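Local coordinates for protein TetR/AcrR family transcriptional regulator (Bradyrhizobium diazoefficiens, PDB 6G8G) that acts as a flavonoid-responsive TetR-family transcriptional regulator, probably a repressor that is induced by flavonoids such as genistein, at residues 83-88 against 101-106; 144-149 against 169-174; 95-100 against 148-153; 91-96 against 157-162; 152-157 against 162-167. All blocks are in the same frame, centred on the assembly; numbering follows the deposited sequence.

Interaction 1 of 5, residues 83-88 against 101-106; sequences DLPVPK and ARQYLH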
# COMPACT_ATOMS: atom_id res chain seq x y z
N ASP A 83 -4.52 19.02 8.28
CA ASP A 83 -4.21 19.42 6.92
C ASP A 83 -5.27 18.98 5.91
O ASP A 83 -5.11 19.18 4.70
CB ASP A 83 -2.84 18.85 6.49
CG ASP A 83 -1.69 19.28 7.42
OD1 ASP A 83 -1.90 20.18 8.27
OD2 ASP A 83 -0.59 18.70 7.28
N LEU A 84 -6.29 18.28 6.35
CA LEU A 84 -7.29 17.83 5.39
C LEU A 84 -8.42 18.82 5.47
O LEU A 84 -8.78 19.20 6.56
CB LEU A 84 -7.78 16.38 5.67
CG LEU A 84 -7.20 15.13 4.97
CD1 LEU A 84 -5.72 15.28 4.66
CD2 LEU A 84 -7.43 13.86 5.76
N PRO A 85 -9.03 19.19 4.32
CA PRO A 85 -10.19 20.09 4.41
C PRO A 85 -11.41 19.42 5.00
O PRO A 85 -11.45 18.17 5.13
CB PRO A 85 -10.48 20.48 2.96
CG PRO A 85 -9.66 19.59 2.10
CD PRO A 85 -8.82 18.68 2.96
N VAL A 86 -12.34 20.24 5.46
CA VAL A 86 -13.68 19.76 5.77
C VAL A 86 -14.54 20.09 4.54
O VAL A 86 -14.85 21.25 4.28
CB VAL A 86 -14.30 20.38 7.04
CG1 VAL A 86 -15.73 19.85 7.22
CG2 VAL A 86 -13.46 20.05 8.28
N PRO A 87 -14.93 19.07 3.78
CA PRO A 87 -15.52 19.33 2.50
C PRO A 87 -16.94 19.83 2.66
O PRO A 87 -17.63 19.38 3.59
CB PRO A 87 -15.49 17.97 1.80
CG PRO A 87 -14.93 16.99 2.77
CD PRO A 87 -14.89 17.64 4.11
N LYS A 88 -17.33 20.77 1.80
CA LYS A 88 -18.60 21.49 1.91
C LYS A 88 -19.37 21.38 0.63
O LYS A 88 -18.86 21.65 -0.45
CB LYS A 88 -18.38 22.98 2.20
CG LYS A 88 -18.37 23.35 3.69
CD LYS A 88 -17.06 24.01 4.17
CE LYS A 88 -16.61 25.22 3.33
NZ LYS A 88 -17.25 26.49 3.73
N ALA A 101 -9.47 15.02 -2.24
CA ALA A 101 -8.54 14.13 -2.89
C ALA A 101 -7.17 14.76 -3.01
O ALA A 101 -6.18 14.14 -2.69
CB ALA A 101 -9.05 13.76 -4.26
N ARG A 102 -7.12 16.00 -3.46
CA ARG A 102 -5.83 16.64 -3.66
C ARG A 102 -5.04 16.66 -2.37
O ARG A 102 -3.87 16.38 -2.37
CB ARG A 102 -5.99 18.05 -4.22
CG ARG A 102 -4.71 18.65 -4.78
CD ARG A 102 -4.91 20.04 -5.39
NE ARG A 102 -5.82 20.09 -6.56
CZ ARG A 102 -7.11 20.44 -6.54
NH1 ARG A 102 -7.73 20.79 -5.41
NH2 ARG A 102 -7.81 20.44 -7.66
N GLN A 103 -5.68 16.97 -1.25
CA GLN A 103 -4.92 17.07 0.01
C GLN A 103 -4.50 15.69 0.46
O GLN A 103 -3.42 15.52 0.98
CB GLN A 103 -5.72 17.79 1.11
CG GLN A 103 -6.06 19.27 0.83
CD GLN A 103 -4.97 20.06 0.12
OE1 GLN A 103 -5.21 20.63 -0.97
NE2 GLN A 103 -3.77 20.07 0.69
N TYR A 104 -5.35 14.70 0.21
CA TYR A 104 -5.06 13.30 0.55
C TYR A 104 -3.82 12.78 -0.15
O TYR A 104 -2.95 12.19 0.47
CB TYR A 104 -6.24 12.45 0.14
CG TYR A 104 -6.13 11.01 0.42
CD1 TYR A 104 -5.90 10.55 1.70
CD2 TYR A 104 -6.27 10.09 -0.58
CE1 TYR A 104 -5.82 9.20 1.98
CE2 TYR A 104 -6.17 8.73 -0.33
CZ TYR A 104 -5.97 8.29 0.95
OH TYR A 104 -5.83 6.94 1.19
N LEU A 105 -3.70 13.04 -1.44
CA LEU A 105 -2.54 12.60 -2.15
C LEU A 105 -1.29 13.34 -1.74
O LEU A 105 -0.21 12.78 -1.85
CB LEU A 105 -2.72 12.73 -3.66
CG LEU A 105 -3.82 11.83 -4.21
CD1 LEU A 105 -3.86 11.97 -5.71
CD2 LEU A 105 -3.64 10.37 -3.84
N HIS A 106 -1.41 14.60 -1.33
CA HIS A 106 -0.24 15.34 -0.89
C HIS A 106 0.55 14.52 0.15
O HIS A 106 1.79 14.42 0.11
CB HIS A 106 -0.74 16.66 -0.25
CG HIS A 106 0.33 17.51 0.36
ND1 HIS A 106 1.19 18.30 -0.37
CD2 HIS A 106 0.64 17.70 1.67
CE1 HIS A 106 2.02 18.92 0.47
NE2 HIS A 106 1.70 18.58 1.71

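Interaction 2 of 5, residues 144-149 against 169-174; sequences RRLAQF and NQFLSL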
# COMPACT_ATOMS: atom_id res chain seq x y z
N ARG A 144 -13.40 8.11 7.93
CA ARG A 144 -14.53 8.62 8.69
C ARG A 144 -14.89 10.05 8.34
O ARG A 144 -16.06 10.36 8.21
CB ARG A 144 -14.26 8.52 10.17
CG ARG A 144 -14.31 7.09 10.67
CD ARG A 144 -13.96 6.87 12.12
NE ARG A 144 -13.04 7.81 12.81
CZ ARG A 144 -11.82 7.55 13.30
NH1 ARG A 144 -11.23 6.34 13.19
NH2 ARG A 144 -11.17 8.54 13.92
N ARG A 145 -13.90 10.92 8.17
CA ARG A 145 -14.18 12.31 7.80
C ARG A 145 -14.88 12.39 6.49
O ARG A 145 -15.81 13.16 6.31
CB ARG A 145 -12.92 13.14 7.70
CG ARG A 145 -12.51 13.70 9.04
CD ARG A 145 -11.06 14.07 9.03
NE ARG A 145 -10.70 15.10 8.07
CZ ARG A 145 -10.55 16.39 8.38
NH1 ARG A 145 -10.82 16.85 9.58
NH2 ARG A 145 -10.15 17.22 7.42
N LEU A 146 -14.40 11.62 5.53
CA LEU A 146 -14.97 11.67 4.21
C LEU A 146 -16.35 11.10 4.27
O LEU A 146 -17.26 11.58 3.63
CB LEU A 146 -14.10 10.90 3.23
CG LEU A 146 -14.63 10.89 1.81
CD1 LEU A 146 -14.85 12.29 1.30
CD2 LEU A 146 -13.68 10.15 0.90
N ALA A 147 -16.50 10.03 5.05
CA ALA A 147 -17.78 9.36 5.14
C ALA A 147 -18.82 10.34 5.65
O ALA A 147 -19.92 10.37 5.13
CB ALA A 147 -17.68 8.15 6.05
N GLN A 148 -18.47 11.19 6.59
CA GLN A 148 -19.46 12.13 7.08
C GLN A 148 -19.86 13.11 6.00
O GLN A 148 -21.03 13.43 5.82
CB GLN A 148 -18.95 12.88 8.31
CG GLN A 148 -18.66 11.94 9.48
CD GLN A 148 -18.11 12.68 10.68
OE1 GLN A 148 -18.63 13.71 11.08
NE2 GLN A 148 -17.03 12.15 11.26
N PHE A 149 -18.92 13.55 5.20
CA PHE A 149 -19.30 14.37 4.04
C PHE A 149 -20.20 13.59 3.07
O PHE A 149 -21.14 14.14 2.52
CB PHE A 149 -18.08 14.86 3.29
CG PHE A 149 -18.40 15.51 2.00
CD1 PHE A 149 -19.00 16.77 1.96
CD2 PHE A 149 -18.15 14.85 0.81
CE1 PHE A 149 -19.30 17.37 0.73
CE2 PHE A 149 -18.45 15.45 -0.41
CZ PHE A 149 -19.02 16.71 -0.45
N ASN A 169 -14.15 4.63 1.48
CA ASN A 169 -12.98 3.80 1.23
C ASN A 169 -12.80 3.52 -0.26
O ASN A 169 -11.69 3.43 -0.77
CB ASN A 169 -13.13 2.53 2.04
CG ASN A 169 -11.95 1.61 1.92
OD1 ASN A 169 -12.16 0.49 1.57
ND2 ASN A 169 -10.74 2.06 2.25
N GLN A 170 -13.91 3.44 -0.97
CA GLN A 170 -13.84 3.18 -2.38
C GLN A 170 -13.32 4.38 -3.11
O GLN A 170 -12.46 4.26 -3.98
CB GLN A 170 -15.21 2.78 -2.89
CG GLN A 170 -15.55 1.37 -2.43
CD GLN A 170 -17.02 1.04 -2.55
OE1 GLN A 170 -17.89 1.92 -2.49
NE2 GLN A 170 -17.31 -0.24 -2.71
N PHE A 171 -13.79 5.54 -2.72
CA PHE A 171 -13.28 6.78 -3.31
C PHE A 171 -11.77 6.91 -3.15
O PHE A 171 -11.06 7.22 -4.08
CB PHE A 171 -13.97 8.00 -2.69
CG PHE A 171 -13.45 9.29 -3.19
CD1 PHE A 171 -13.90 9.79 -4.39
CD2 PHE A 171 -12.54 10.01 -2.48
CE1 PHE A 171 -13.43 11.00 -4.87
CE2 PHE A 171 -12.07 11.23 -2.94
CZ PHE A 171 -12.51 11.72 -4.14
N LEU A 172 -11.30 6.63 -1.95
CA LEU A 172 -9.90 6.77 -1.65
C LEU A 172 -9.07 5.69 -2.33
O LEU A 172 -8.03 5.99 -2.90
CB LEU A 172 -9.68 6.77 -0.15
CG LEU A 172 -10.35 7.94 0.60
CD1 LEU A 172 -10.42 7.67 2.09
CD2 LEU A 172 -9.60 9.23 0.34
N SER A 173 -9.54 4.46 -2.35
CA SER A 173 -8.86 3.44 -3.14
C SER A 173 -8.75 3.82 -4.62
O SER A 173 -7.72 3.60 -5.22
CB SER A 173 -9.55 2.11 -3.02
OG SER A 173 -9.58 1.76 -1.65
N LEU A 174 -9.78 4.43 -5.19
CA LEU A 174 -9.72 4.82 -6.59
C LEU A 174 -8.68 5.89 -6.85
O LEU A 174 -7.90 5.78 -7.78
CB LEU A 174 -11.05 5.33 -7.07
CG LEU A 174 -12.06 4.20 -7.18
CD1 LEU A 174 -13.46 4.76 -7.31
CD2 LEU A 174 -11.72 3.31 -8.36

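Interaction 3 of 5, residues 95-100 against 148-153; sequences EALRDF and QFLEEA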
# COMPACT_ATOMS: atom_id res chain seq x y z
N GLU A 95 -16.02 19.72 -6.79
CA GLU A 95 -14.90 20.53 -6.31
C GLU A 95 -14.54 20.17 -4.90
O GLU A 95 -13.40 20.26 -4.50
CB GLU A 95 -15.20 22.00 -6.43
CG GLU A 95 -15.28 22.46 -7.86
CD GLU A 95 -16.73 22.60 -8.38
OE1 GLU A 95 -17.61 21.78 -8.04
OE2 GLU A 95 -16.99 23.58 -9.12
N ALA A 96 -15.54 19.77 -4.14
CA ALA A 96 -15.29 19.42 -2.76
C ALA A 96 -14.49 18.11 -2.67
O ALA A 96 -13.50 18.02 -1.91
CB ALA A 96 -16.60 19.28 -2.03
N LEU A 97 -14.90 17.12 -3.44
CA LEU A 97 -14.19 15.88 -3.48
C LEU A 97 -12.82 16.08 -4.08
O LEU A 97 -11.83 15.48 -3.64
CB LEU A 97 -14.97 14.84 -4.30
CG LEU A 97 -16.27 14.39 -3.63
CD1 LEU A 97 -17.13 13.60 -4.58
CD2 LEU A 97 -16.00 13.57 -2.38
N ARG A 98 -12.76 16.89 -5.11
CA ARG A 98 -11.54 17.08 -5.84
C ARG A 98 -10.56 17.67 -4.87
O ARG A 98 -9.40 17.27 -4.81
CB ARG A 98 -11.79 17.94 -7.08
CG ARG A 98 -10.54 18.21 -7.88
CD ARG A 98 -10.74 18.98 -9.19
NE ARG A 98 -11.67 18.31 -10.09
CZ ARG A 98 -12.90 18.72 -10.38
NH1 ARG A 98 -13.39 19.85 -9.84
NH2 ARG A 98 -13.62 18.00 -11.22
N ASP A 99 -11.03 18.59 -4.04
CA ASP A 99 -10.13 19.26 -3.10
C ASP A 99 -9.65 18.29 -1.99
O ASP A 99 -8.49 18.26 -1.61
CB ASP A 99 -10.81 20.50 -2.53
CG ASP A 99 -9.93 21.27 -1.54
OD1 ASP A 99 -8.71 21.41 -1.80
OD2 ASP A 99 -10.45 21.72 -0.49
N PHE A 100 -10.56 17.46 -1.51
CA PHE A 100 -10.22 16.50 -0.49
C PHE A 100 -9.19 15.51 -1.04
O PHE A 100 -8.18 15.21 -0.41
CB PHE A 100 -11.48 15.78 -0.03
CG PHE A 100 -11.27 14.90 1.17
CD1 PHE A 100 -11.41 15.41 2.45
CD2 PHE A 100 -10.93 13.58 1.02
CE1 PHE A 100 -11.22 14.62 3.56
CE2 PHE A 100 -10.74 12.77 2.14
CZ PHE A 100 -10.88 13.30 3.41
N GLN A 148 -18.47 11.19 6.59
CA GLN A 148 -19.46 12.13 7.08
C GLN A 148 -19.86 13.11 6.00
O GLN A 148 -21.03 13.43 5.82
CB GLN A 148 -18.95 12.88 8.31
CG GLN A 148 -18.66 11.94 9.48
CD GLN A 148 -18.11 12.68 10.68
OE1 GLN A 148 -18.63 13.71 11.08
NE2 GLN A 148 -17.03 12.15 11.26
N PHE A 149 -18.92 13.55 5.20
CA PHE A 149 -19.30 14.37 4.04
C PHE A 149 -20.20 13.59 3.07
O PHE A 149 -21.14 14.14 2.52
CB PHE A 149 -18.08 14.86 3.29
CG PHE A 149 -18.40 15.51 2.00
CD1 PHE A 149 -19.00 16.77 1.96
CD2 PHE A 149 -18.15 14.85 0.81
CE1 PHE A 149 -19.30 17.37 0.73
CE2 PHE A 149 -18.45 15.45 -0.41
CZ PHE A 149 -19.02 16.71 -0.45
N LEU A 150 -19.90 12.32 2.82
CA LEU A 150 -20.70 11.57 1.89
C LEU A 150 -22.12 11.36 2.42
O LEU A 150 -23.04 11.29 1.63
CB LEU A 150 -20.05 10.25 1.50
CG LEU A 150 -18.69 10.34 0.77
CD1 LEU A 150 -18.17 8.96 0.41
CD2 LEU A 150 -18.75 11.21 -0.46
N GLU A 151 -22.32 11.29 3.74
CA GLU A 151 -23.68 11.20 4.28
C GLU A 151 -24.50 12.41 3.92
O GLU A 151 -25.68 12.29 3.60
CB GLU A 151 -23.69 11.10 5.79
CG GLU A 151 -23.11 9.82 6.35
CD GLU A 151 -23.84 9.36 7.60
OE1 GLU A 151 -23.20 9.36 8.70
OE2 GLU A 151 -25.05 9.01 7.47
N GLU A 152 -23.86 13.58 3.98
CA GLU A 152 -24.54 14.84 3.65
C GLU A 152 -24.93 14.84 2.19
O GLU A 152 -26.04 15.20 1.84
CB GLU A 152 -23.63 16.04 3.88
CG GLU A 152 -23.24 16.33 5.32
CD GLU A 152 -24.47 16.33 6.24
OE1 GLU A 152 -25.36 17.23 6.17
OE2 GLU A 152 -24.57 15.35 7.01
N ALA A 153 -23.99 14.46 1.33
CA ALA A 153 -24.26 14.37 -0.10
C ALA A 153 -25.39 13.38 -0.42
O ALA A 153 -26.25 13.65 -1.27
CB ALA A 153 -23.01 13.99 -0.85

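Interaction 4 of 5, residues 91-96 against 157-162; sequences AGLSEA and RVLEFD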
# COMPACT_ATOMS: atom_id res chain seq x y z
N ALA A 91 -19.72 24.28 -2.05
CA ALA A 91 -18.64 24.48 -3.03
C ALA A 91 -18.86 23.75 -4.37
O ALA A 91 -18.11 23.94 -5.32
CB ALA A 91 -17.30 24.05 -2.41
N GLY A 92 -19.85 22.86 -4.40
CA GLY A 92 -20.01 21.93 -5.50
C GLY A 92 -19.52 20.56 -5.05
O GLY A 92 -18.49 20.41 -4.38
N LEU A 93 -20.27 19.54 -5.41
CA LEU A 93 -19.90 18.17 -5.11
C LEU A 93 -18.53 17.79 -5.65
O LEU A 93 -17.69 17.29 -4.89
CB LEU A 93 -20.94 17.23 -5.71
CG LEU A 93 -20.72 15.75 -5.47
CD1 LEU A 93 -20.65 15.46 -3.98
CD2 LEU A 93 -21.85 15.01 -6.12
N SER A 94 -18.34 17.95 -6.96
CA SER A 94 -17.05 17.64 -7.58
C SER A 94 -15.88 18.41 -6.96
O SER A 94 -14.86 17.83 -6.65
CB SER A 94 -17.11 17.91 -9.08
OG SER A 94 -17.65 16.81 -9.77
N GLU A 95 -16.02 19.72 -6.79
CA GLU A 95 -14.90 20.53 -6.31
C GLU A 95 -14.54 20.17 -4.90
O GLU A 95 -13.40 20.26 -4.50
CB GLU A 95 -15.20 22.00 -6.43
CG GLU A 95 -15.28 22.46 -7.86
CD GLU A 95 -16.73 22.60 -8.38
OE1 GLU A 95 -17.61 21.78 -8.04
OE2 GLU A 95 -16.99 23.58 -9.12
N ALA A 96 -15.54 19.77 -4.14
CA ALA A 96 -15.29 19.42 -2.76
C ALA A 96 -14.49 18.11 -2.67
O ALA A 96 -13.50 18.02 -1.91
CB ALA A 96 -16.60 19.28 -2.03
N ARG A 157 -29.39 13.99 -1.83
CA ARG A 157 -29.82 13.27 -3.03
C ARG A 157 -28.91 13.41 -4.24
O ARG A 157 -29.32 13.17 -5.36
CB ARG A 157 -31.23 13.69 -3.44
CG ARG A 157 -32.30 13.41 -2.41
CD ARG A 157 -32.95 12.05 -2.63
NE ARG A 157 -34.08 11.89 -1.71
CZ ARG A 157 -33.96 11.60 -0.41
NH1 ARG A 157 -32.75 11.40 0.14
NH2 ARG A 157 -35.05 11.51 0.34
N VAL A 158 -27.67 13.80 -4.01
CA VAL A 158 -26.72 13.99 -5.09
C VAL A 158 -25.71 12.82 -5.27
O VAL A 158 -25.01 12.71 -6.31
CB VAL A 158 -26.06 15.37 -4.88
CG1 VAL A 158 -24.92 15.32 -3.86
CG2 VAL A 158 -25.55 15.95 -6.19
N LEU A 159 -25.71 11.90 -4.29
CA LEU A 159 -25.09 10.57 -4.42
C LEU A 159 -26.00 9.49 -3.84
O LEU A 159 -26.81 9.77 -2.93
CB LEU A 159 -23.80 10.51 -3.63
CG LEU A 159 -22.70 11.47 -4.02
CD1 LEU A 159 -21.60 11.34 -3.02
CD2 LEU A 159 -22.22 11.16 -5.42
N GLU A 160 -25.84 8.26 -4.34
CA GLU A 160 -26.51 7.09 -3.73
C GLU A 160 -25.56 5.92 -3.54
O GLU A 160 -24.70 5.62 -4.39
CB GLU A 160 -27.76 6.68 -4.50
CG GLU A 160 -27.63 6.73 -6.02
CD GLU A 160 -28.98 6.63 -6.75
OE1 GLU A 160 -30.03 6.89 -6.12
OE2 GLU A 160 -28.97 6.32 -7.95
N PHE A 161 -25.69 5.29 -2.38
CA PHE A 161 -24.84 4.20 -1.93
C PHE A 161 -25.40 3.71 -0.59
O PHE A 161 -26.09 4.47 0.09
CB PHE A 161 -23.38 4.66 -1.76
CG PHE A 161 -23.22 5.84 -0.84
CD1 PHE A 161 -23.28 5.68 0.54
CD2 PHE A 161 -22.97 7.11 -1.35
CE1 PHE A 161 -23.16 6.78 1.40
CE2 PHE A 161 -22.83 8.20 -0.50
CZ PHE A 161 -22.93 8.04 0.88
N ASP A 162 -25.10 2.48 -0.19
CA ASP A 162 -25.68 1.91 1.02
C ASP A 162 -24.93 2.29 2.28
O ASP A 162 -25.55 2.58 3.28
CB ASP A 162 -25.83 0.39 0.91
CG ASP A 162 -26.41 -0.04 -0.44
OD1 ASP A 162 -25.62 -0.21 -1.41
OD2 ASP A 162 -27.65 -0.20 -0.53

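Interaction 5 of 5, residues 152-157 against 162-167; sequences EARAAR and DDPMEA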
# COMPACT_ATOMS: atom_id res chain seq x y z
N GLU A 152 -23.86 13.58 3.98
CA GLU A 152 -24.54 14.84 3.65
C GLU A 152 -24.93 14.84 2.19
O GLU A 152 -26.04 15.20 1.84
CB GLU A 152 -23.63 16.04 3.88
CG GLU A 152 -23.24 16.33 5.32
CD GLU A 152 -24.47 16.33 6.24
OE1 GLU A 152 -25.36 17.23 6.17
OE2 GLU A 152 -24.57 15.35 7.01
N ALA A 153 -23.99 14.46 1.33
CA ALA A 153 -24.26 14.37 -0.10
C ALA A 153 -25.39 13.38 -0.42
O ALA A 153 -26.25 13.65 -1.27
CB ALA A 153 -23.01 13.99 -0.85
N ARG A 154 -25.43 12.27 0.31
CA ARG A 154 -26.53 11.34 0.10
C ARG A 154 -27.87 11.91 0.58
O ARG A 154 -28.87 11.79 -0.11
CB ARG A 154 -26.28 10.01 0.79
CG ARG A 154 -27.41 9.01 0.54
CD ARG A 154 -27.04 7.65 1.09
NE ARG A 154 -26.84 7.74 2.53
CZ ARG A 154 -26.49 6.71 3.28
NH1 ARG A 154 -26.32 5.53 2.73
NH2 ARG A 154 -26.33 6.86 4.59
N ALA A 155 -27.87 12.55 1.74
CA ALA A 155 -29.05 13.20 2.28
C ALA A 155 -29.55 14.28 1.32
O ALA A 155 -30.74 14.48 1.19
CB ALA A 155 -28.75 13.80 3.63
N ALA A 156 -28.64 14.95 0.62
CA ALA A 156 -29.02 15.94 -0.39
C ALA A 156 -29.37 15.32 -1.74
O ALA A 156 -29.62 16.04 -2.70
CB ALA A 156 -27.91 16.94 -0.56
N ARG A 157 -29.39 13.99 -1.83
CA ARG A 157 -29.82 13.27 -3.03
C ARG A 157 -28.91 13.41 -4.24
O ARG A 157 -29.32 13.17 -5.36
CB ARG A 157 -31.23 13.69 -3.44
CG ARG A 157 -32.30 13.41 -2.41
CD ARG A 157 -32.95 12.05 -2.63
NE ARG A 157 -34.08 11.89 -1.71
CZ ARG A 157 -33.96 11.60 -0.41
NH1 ARG A 157 -32.75 11.40 0.14
NH2 ARG A 157 -35.05 11.51 0.34
N ASP A 162 -25.10 2.48 -0.19
CA ASP A 162 -25.68 1.91 1.02
C ASP A 162 -24.93 2.29 2.28
O ASP A 162 -25.55 2.58 3.28
CB ASP A 162 -25.83 0.39 0.91
CG ASP A 162 -26.41 -0.04 -0.44
OD1 ASP A 162 -25.62 -0.21 -1.41
OD2 ASP A 162 -27.65 -0.20 -0.53
N ASP A 163 -23.60 2.26 2.25
CA ASP A 163 -22.77 2.54 3.45
C ASP A 163 -21.70 3.61 3.18
O ASP A 163 -20.90 3.49 2.26
CB ASP A 163 -22.10 1.25 3.99
CG ASP A 163 -21.07 1.51 5.10
OD1 ASP A 163 -21.28 2.41 5.95
OD2 ASP A 163 -20.05 0.78 5.14
N PRO A 164 -21.70 4.67 3.99
CA PRO A 164 -20.80 5.79 3.76
C PRO A 164 -19.31 5.49 3.97
O PRO A 164 -18.48 6.03 3.24
CB PRO A 164 -21.28 6.83 4.78
CG PRO A 164 -22.03 6.05 5.80
CD PRO A 164 -22.69 4.97 5.02
N MSE A 165 -18.98 4.60 4.89
CA MSE A 165 -17.58 4.22 5.06
C MSE A 165 -17.10 3.39 3.89
O MSE A 165 -16.01 3.61 3.38
CB MSE A 165 -17.42 3.49 6.38
CG MSE A 165 -17.50 4.57 7.45
SE MSE A 165 -16.76 3.92 9.16
CE MSE A 165 -14.90 3.53 8.70
N GLU A 166 -17.91 2.44 3.46
CA GLU A 166 -17.59 1.67 2.30
C GLU A 166 -17.34 2.63 1.15
O GLU A 166 -16.37 2.49 0.44
CB GLU A 166 -18.73 0.68 2.01
CG GLU A 166 -18.52 -0.25 0.82
CD GLU A 166 -19.53 -1.38 0.73
OE1 GLU A 166 -20.75 -1.11 0.53
OE2 GLU A 166 -19.08 -2.55 0.87
N ALA A 167 -18.22 3.60 0.98
CA ALA A 167 -18.10 4.51 -0.18
C ALA A 167 -16.88 5.39 -0.05
O ALA A 167 -16.21 5.66 -1.02
CB ALA A 167 -19.33 5.35 -0.33

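Interaction 1 of 5, residues 83-88 against 101-106
P85 and Q103 make the main apolar contact between the loop 83-88 and the helical segment 101-106. The proline CD lies 3.5 Å from Q103 CG and the proline CG 3.8 Å from the same Q103 CG, so CD and CG of the proline lie against the CB and CG methylenes of Q103. The two side chains cross obliquely. Q103 CG stands anti to its own carbonyl carbon (chi1 -63°) and the chain then bends at chi2, which sets CB and CG, rather than the amide, against the proline. L84 adds a looser touch, with CD1 4.3 Å from Q103 CB.

Polar terms are slight. D83 O comes 3.9 Å from Q103 CB, a van der Waals approach, and no hydrogen bond links the segments. D83 OD2 stays 6.0 Å from H106 NE2, so any electrostatic term between them is probably weak.

Helix 65-82, which in TetR-family folds typically connects the DNA-binding domain to the regulatory domain, leads into this loop. The loop also leans on helix 139-155, where L84 touches T142 and P87 touches F149, while A101 and L105 on helix 93-109 pack toward helices 164-176 and 192-210.

Interaction 2 of 5, residues 144-149 against 169-174
L146 reaches from helix 139-155 with one methyl, CD2, which touches both F171 and L172 on helix 164-176. Its CG lies opposite the backbone N (chi1 179°), which carries the branched end, and CD2 with it, toward helix 164-176. CD2 comes 3.6 Å from F171 CD2, approaching the ring obliquely while the two side chains cross at about a right angle. The same methyl is 4.0 Å from L172 CG, and these two leucines meet tip to tip. L172 differs from L146, its CG beside the backbone N and anti to the carbonyl carbon (chi1 -62°), whereas F171 has CG anti to N, as in L146.

All three touching residues are buried, and the contact joins two helices of the regulatory domain of this TetR-family protein. The far side of helix 164-176 faces the second subunit, where L174 packs on L174 of that chain, so the helix takes part in both the subunit core and the dimer interface.

S173, on that outward side, turns its hydroxyl back into the helix: OG donates to N169 O at 2.8 Å, while S173 N reaches N169 O at 2.9 Å from the opposite face of the carbonyl plane. The L172 side chain is about 9 Å from the bound genistein, too far for direct contact.

Interaction 3 of 5, residues 95-100 against 148-153
F149, on helix 139-155, lays the far end of its ring against A96 and L97 of helix 93-109. From CB the side chain leaves with CG anti to the backbone N (chi1 171°), and contact with the opposing helix begins at the ring. CD2 is 4.1 Å from L97 CD2; one atom further, CE2 comes 3.7 Å from L97 CD2 and 4.0 Å from L97 CG. At the tip, CZ lies 3.9 Å from A96 CB. Both neighbours approach the ring obliquely. L97 CD2 also serves a second partner, 4.1 Å from L150 CD2. With an alanine here the ring is gone, A96 CB would probably lose its partner, and L97 would be left with the leucines L150 and L146 on that helix. The segments run antiparallel, their axes 12.2 Å apart at 170°; at this spacing the F149 ring does the reaching, meeting even the short A96 CB. Around this pair, L97 continues onto F171 of helix 164-176 and L203 of helix 192-210, while L150 packs on A167 and F100 on L172.

Interaction 4 of 5, residues 91-96 against 157-162
L93 meets V158 and L159 through methyl groups alone, and no flat group lies across the contact: the ring of F161 packs on L150 of helix 139-155, and the guanidinium of R157 has R154 O in plane at its edge. The partner loop starts from a Schellman motif that ends helix 139-155. R157 has the positive phi (68°) of the motif, whose two backward bonds run from R157 N to R154 O and, probably, from V158 N to A153 O. V158 also touches A153 with its side chain, the apolar pairing that commonly accompanies this motif.

The other partner begins helix 93-109. G92 is its N-cap, with A96 N donating to G92 O; the phi of 103° is one that a side chain would crowd. L93 follows with CG anti to the backbone N (chi1 -179°), which carries its end out tip to tip with V158. L159 runs on to L207 and C210 of helix 192-210, so the loop fills the space between three helix ends. V158 spreads its two branches around one methyl: L93 CD2 is 3.8 Å from V158 CG1 and 3.8 Å from V158 CG2, with L159 CD2 3.9 Å from that same L93 CD2.

Interaction 5 of 5, residues 152-157 against 162-167
R154 NH1 meets the carbonyl O of D162 at the guanidinium edge, in the plane of that group. This is the close part of the contact: NH1 donates to D162 O at 3.1 Å, a weak bond bent to 145°, and gives its stronger bond to F161 O. The arginine chain is extended until it bends at chi3 (61°), which brings NH1 to the two successive carbonyls.

Away from NH1 the fit is looser. NH2 passes 4.1 Å from P164 CD, with no bond between them. The carboxylate of D162 is exposed, its OD2 6.7 Å from R154 NH1, and its OD1 has a long, weak ion pair with K204 of the second subunit. D163 is the N-cap of helix 164-176, OD1 accepting weakly from the backbone N of M165 (a selenomethionine) and OD2 weakly from E166 N.

The contact ties the last turn of helix 139-155 to the start of helix 164-176 across their connecting loop. Beside it P164 rests on E151, A167 on L150 and F161, and E166 on A201 of the second subunit.

Interactions 2, 3 and 5 use helix 139-155, interaction 4 the loop that follows it, and interaction 1 helix 93-109 with the loop before it. Interactions 3 and 4 also draw on helix 93-109, and 2 and 5 on helix 164-176. Along the chain, interaction 1 closes before 2 and 5 open, but its segments alternate with those of 3 and 4, which start from the same stretch; interaction 5 is nested inside 2. Centres of 3 and 4 are 6 Å apart, those of 1 and 5 18 Å. Together they join helices 93-109, 139-155 and 164-176 of the regulatory domain, and interaction 1 adds the loop after helix 65-82.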